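Histone-lysine N-methyltransferase SETMAR (PDB 3F2K) is a histone methyltransferase fused to a mariner transposase domain, the part described here, that binds DNA and acts in double-strand break repair and replication fork restart. Local coordinates at residues Leu6-Asn9 and Gln10-Arg13; Ile207-Leu210 and Ile211-Trp214. All coordinates share one frame; numbering follows the deposited sequence.

From the N terminus, the chain first meets interaction 1, where residues 6-13 turn from a loop into helix 8-27, and only near its other end interaction 2, about two turns within helix 202-219. Each is local, within one continuous stretch, so neither closes a long loop; they lie in series, neither nested nor crossed, with centres about 20 Å apart and nearest atoms about 9 Å apart. The link between them is indirect: W214 of interaction 2 packs on S18, L21 and I22 further along the helix that interaction 1 begins, while L6 and K11 touch Y224 and S223 of the C-terminal tail. The two ends of the RNase H-like transposase domain are thereby brought together.

Interaction 1: Leu6-Asn9 and Gln10-Arg13; sequences LTEN and QKNR
T7 and Q10 exchange two hydrogen bonds at the start of helix 8-27 and form a capping box. With T7 at the N-cap, its OG1 accepts from Q10 N at 3.2 Å; a chi1 of 69° sets the hydroxyl between the backbone N and the carbonyl carbon, facing into the first turn. The return bond runs from T7 N to Q10 OE1, 2.9 Å long and nearly straight at the hydrogen, although the donor stands well above the plane of the amide carbonyl. Q10 OE1 also accepts from H4 NE2, so one oxygen gathers two donors from the incoming chain. A leucine in place of Q10 would probably leave T7 N and the H4 ring without this acceptor, and the residues leading into the helix freer to move.

One residue further along the same turn, E8 OE2 and K11 NZ form a salt bridge of 2.9 Å, the ammonium approaching on the syn side, somewhat out of the carboxylate plane. The two chains lie alongside each other, E8 folding at chi2 (-63°) and K11 at chi3 (-69°) to bring their ends together. Backbone bonds from K11 N to T7 O and from N12 N to E8 O start the regular helical pattern.

Apolar contact comes from L6, whose CD2 rests on Q10 CB at 3.7 Å while its CB meets K11 CG at the same 3.7 Å. On the solvent side, a water lies 2.7 Å from both E8 OE1 and N12 OD1, bridging the carboxylate to the amide.

Side chains thus take up T7 N and Q10 N before the backbone bonds of K11 N and N12 N begin, and the carboxylate of E8, near the positive end of the helix dipole, is likely to be favoured there.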
loop_
_atom_site.group_PDB
_atom_site.type_symbol
_atom_site.label_atom_id
_atom_site.label_comp_id
_atom_site.label_asym_id
_atom_site.label_seq_id
_atom_site.Cartn_x
_atom_site.Cartn_y
_atom_site.Cartn_z
ATOM N N LEU A 6 -13.011 16.352 6.150
ATOM C CA LEU A 6 -13.041 15.447 7.309
ATOM C C LEU A 6 -14.088 15.892 8.330
ATOM O O LEU A 6 -14.194 17.076 8.620
ATOM C CB LEU A 6 -11.661 15.426 7.970
ATOM C CG LEU A 6 -10.582 14.620 7.257
ATOM C CD1 LEU A 6 -9.238 14.994 7.912
ATOM C CD2 LEU A 6 -10.868 13.065 7.340
ATOM N N THR A 7 -14.879 14.950 8.851
ATOM C CA THR A 7 -15.818 15.262 9.951
ATOM C C THR A 7 -15.061 15.268 11.274
ATOM O O THR A 7 -13.872 14.884 11.289
ATOM C CB THR A 7 -16.937 14.209 10.079
ATOM O OG1 THR A 7 -16.373 12.973 10.541
ATOM C CG2 THR A 7 -17.732 14.040 8.740
ATOM N N GLU A 8 -15.704 15.669 12.380
ATOM C CA GLU A 8 -14.970 15.619 13.673
ATOM C C GLU A 8 -14.627 14.182 14.080
ATOM O O GLU A 8 -13.526 13.944 14.617
ATOM C CB GLU A 8 -15.697 16.337 14.820
ATOM C CG GLU A 8 -15.927 17.823 14.506
ATOM C CD GLU A 8 -14.639 18.599 14.335
ATOM O OE1 GLU A 8 -13.725 18.498 15.214
ATOM O OE2 GLU A 8 -14.533 19.289 13.284
ATOM N N ASN A 9 -15.527 13.234 13.830
ATOM C CA ASN A 9 -15.215 11.859 14.211
ATOM C C ASN A 9 -14.034 11.298 13.399
ATOM O O ASN A 9 -13.178 10.604 13.947
ATOM C CB ASN A 9 -16.425 10.933 14.135
ATOM C CG ASN A 9 -16.159 9.579 14.777
ATOM O OD1 ASN A 9 -16.156 8.543 14.102
ATOM N ND2 ASN A 9 -15.926 9.580 16.083
ATOM N N GLN A 10 -14.000 11.604 12.105
ATOM C CA GLN A 10 -12.884 11.205 11.245
ATOM C C GLN A 10 -11.522 11.797 11.654
ATOM O O GLN A 10 -10.471 11.118 11.613
ATOM C CB GLN A 10 -13.202 11.598 9.787
ATOM C CG GLN A 10 -14.241 10.679 9.178
ATOM C CD GLN A 10 -14.950 11.323 7.950
ATOM O OE1 GLN A 10 -14.605 12.410 7.496
ATOM N NE2 GLN A 10 -15.967 10.639 7.455
ATOM N N LYS A 11 -11.513 13.053 12.036
ATOM C CA LYS A 11 -10.255 13.628 12.577
ATOM C C LYS A 11 -9.850 12.974 13.872
ATOM O O LYS A 11 -8.657 12.728 14.128
ATOM C CB LYS A 11 -10.438 15.137 12.814
ATOM C CG LYS A 11 -10.532 15.910 11.479
ATOM C CD LYS A 11 -10.483 17.438 11.705
ATOM C CE LYS A 11 -11.735 17.923 12.396
ATOM N NZ LYS A 11 -11.734 19.445 12.373
ATOM N N ASN A 12 -10.846 12.740 14.724
ATOM C CA ASN A 12 -10.579 12.008 15.985
ATOM C C ASN A 12 -9.957 10.631 15.764
ATOM O O ASN A 12 -8.973 10.304 16.405
ATOM C CB ASN A 12 -11.854 11.911 16.833
ATOM C CG ASN A 12 -12.278 13.273 17.369
ATOM O OD1 ASN A 12 -11.543 14.258 17.233
ATOM N ND2 ASN A 12 -13.483 13.341 17.929
ATOM N N ARG A 13 -10.543 9.841 14.861
ATOM C CA ARG A 13 -9.960 8.547 14.513
ATOM C C ARG A 13 -8.523 8.649 13.982
ATOM O O ARG A 13 -7.661 7.849 14.345
ATOM C CB ARG A 13 -10.822 7.881 13.438
ATOM C CG ARG A 13 -10.387 6.441 13.149
ATOM C CD ARG A 13 -10.630 5.508 14.347
ATOM N NE ARG A 13 -10.256 4.130 13.974
ATOM C CZ ARG A 13 -9.514 3.337 14.727
ATOM N NH1 ARG A 13 -9.126 3.753 15.914
ATOM N NH2 ARG A 13 -9.195 2.110 14.303
HETATM O O HOH W 1 -11.878 16.642 16.020
HETATM O O HOH W 2 -15.329 11.191 17.833
#

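Interaction 2: Ile207-Leu210 and Ile211-Trp214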
loop_
_atom_site.group_PDB
_atom_site.type_symbol
_atom_site.label_atom_id
_atom_site.label_comp_id
_atom_site.label_asym_id
_atom_site.label_seq_id
_atom_site.Cartn_x
_atom_site.Cartn_y
_atom_site.Cartn_z
ATOM N N ILE A 207 8.184 3.990 3.816
ATOM C CA ILE A 207 7.847 3.365 5.070
ATOM C C ILE A 207 8.237 4.301 6.199
ATOM O O ILE A 207 7.406 4.668 7.027
ATOM C CB ILE A 207 8.604 2.008 5.258
ATOM C CG1 ILE A 207 8.151 1.033 4.180
ATOM C CG2 ILE A 207 8.400 1.480 6.688
ATOM C CD1 ILE A 207 6.713 0.598 4.319
ATOM N N ASN A 208 9.501 4.687 6.186
ATOM C CA ASN A 208 10.101 5.506 7.282
ATOM C C ASN A 208 9.421 6.882 7.514
ATOM O O ASN A 208 9.299 7.364 8.664
ATOM C CB ASN A 208 11.625 5.508 7.119
ATOM C CG ASN A 208 12.203 4.163 7.552
ATOM O OD1 ASN A 208 12.119 3.806 8.737
ATOM N ND2 ASN A 208 12.786 3.395 6.608
ATOM N N GLN A 209 8.862 7.410 6.437
ATOM C CA GLN A 209 8.086 8.667 6.515
ATOM C C GLN A 209 6.873 8.525 7.401
ATOM O O GLN A 209 6.371 9.531 7.835
ATOM C CB GLN A 209 7.676 9.145 5.140
ATOM C CG GLN A 209 8.841 9.916 4.552
ATOM C CD GLN A 209 8.627 10.384 3.135
ATOM O OE1 GLN A 209 7.608 10.116 2.543
ATOM N NE2 GLN A 209 9.621 11.111 2.593
ATOM N N LEU A 210 6.397 7.291 7.676
ATOM C CA LEU A 210 5.218 7.159 8.525
ATOM C C LEU A 210 5.316 7.898 9.856
ATOM O O LEU A 210 4.288 8.463 10.333
ATOM C CB LEU A 210 4.869 5.667 8.830
ATOM C CG LEU A 210 4.258 4.836 7.699
ATOM C CD1 LEU A 210 4.280 3.341 8.080
ATOM C CD2 LEU A 210 2.770 5.312 7.487
ATOM N N ILE A 211 6.474 7.818 10.518
ATOM C CA ILE A 211 6.600 8.445 11.829
ATOM C C ILE A 211 6.341 9.941 11.745
ATOM O O ILE A 211 5.538 10.516 12.517
ATOM C CB ILE A 211 7.975 8.195 12.439
ATOM C CG1 ILE A 211 8.194 6.684 12.514
ATOM C CG2 ILE A 211 8.015 8.762 13.878
ATOM C CD1 ILE A 211 7.230 6.095 13.488
ATOM N N SER A 212 6.971 10.558 10.771
ATOM C CA SER A 212 6.787 12.014 10.587
ATOM C C SER A 212 5.339 12.382 10.220
ATOM O O SER A 212 4.799 13.407 10.719
ATOM C CB SER A 212 7.832 12.608 9.609
ATOM O OG SER A 212 7.676 12.103 8.301
ATOM N N ARG A 213 4.683 11.546 9.414
ATOM C CA ARG A 213 3.306 11.795 9.008
ATOM C C ARG A 213 2.308 11.556 10.161
ATOM O O ARG A 213 1.336 12.350 10.327
ATOM C CB ARG A 213 2.925 10.908 7.841
ATOM C CG ARG A 213 3.621 11.409 6.554
ATOM C CD ARG A 213 3.228 10.542 5.415
ATOM N NE ARG A 213 3.788 11.111 4.193
ATOM C CZ ARG A 213 3.109 11.801 3.284
ATOM N NH1 ARG A 213 1.797 11.981 3.406
ATOM N NH2 ARG A 213 3.766 12.314 2.216
ATOM N N TRP A 214 2.502 10.472 10.937
ATOM C CA TRP A 214 1.702 10.357 12.179
ATOM C C TRP A 214 1.802 11.602 13.058
ATOM O O TRP A 214 0.773 12.101 13.609
ATOM C CB TRP A 214 2.045 9.097 12.991
ATOM C CG TRP A 214 1.681 7.834 12.200
ATOM C CD1 TRP A 214 0.683 7.662 11.302
ATOM C CD2 TRP A 214 2.395 6.584 12.272
ATOM N NE1 TRP A 214 0.712 6.335 10.794
ATOM C CE2 TRP A 214 1.741 5.664 11.419
ATOM C CE3 TRP A 214 3.488 6.152 13.019
ATOM C CZ2 TRP A 214 2.211 4.341 11.242
ATOM C CZ3 TRP A 214 3.948 4.843 12.858
ATOM C CH2 TRP A 214 3.302 3.955 11.970
HETATM O O HOH W 3 9.552 9.895 9.731
#
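L210 lies across one face of the W214 indole, one helical turn away. Its CB stands 3.9 Å from the centroid of the six-membered ring, only 13° off the normal, a CH-pi contact, and CD1 and CD2 both reach CZ2. On the same face, toward the rim, sits the carbonyl oxygen L210 O, 3.1 Å above the ring plane; it accepts a nearly straight bond of 2.8 Å from W214 N. With CG anti to the carbonyl carbon (chi1 -64°), the tryptophan folds back along its own helix over the preceding turn, and this is the densely packed part of the contact.

The other flank of the helix is looser and hydrated. I211 N makes only a weak bond to N208 O, and S212 N is too far from that oxygen to bond it directly; a water fills the breach, donating to N208 O at 2.8 Å and accepting from S212 N at 2.9 Å. The hydroxyl of S212 turns back instead to Q209 O, which it meets at 2.9 Å. That oxygen also takes R213 N, so two donors grip it. Q209 OE1 lies near the edge of the R213 guanidinium, whose NH1 is hydrogen-bonded to D160 O; R213 also forms a cation-pi pair with Y166.

Within the fold, helix 202-219 is wedged between two others: W214 packs on S18, L21 and I22 of helix 8-27, whereas L210 faces P163 and Y166 of helix 163-176. I211 touches N25 of helix 8-27 and L31 in the loop that leads from that helix to strand 34-43 of the central sheet.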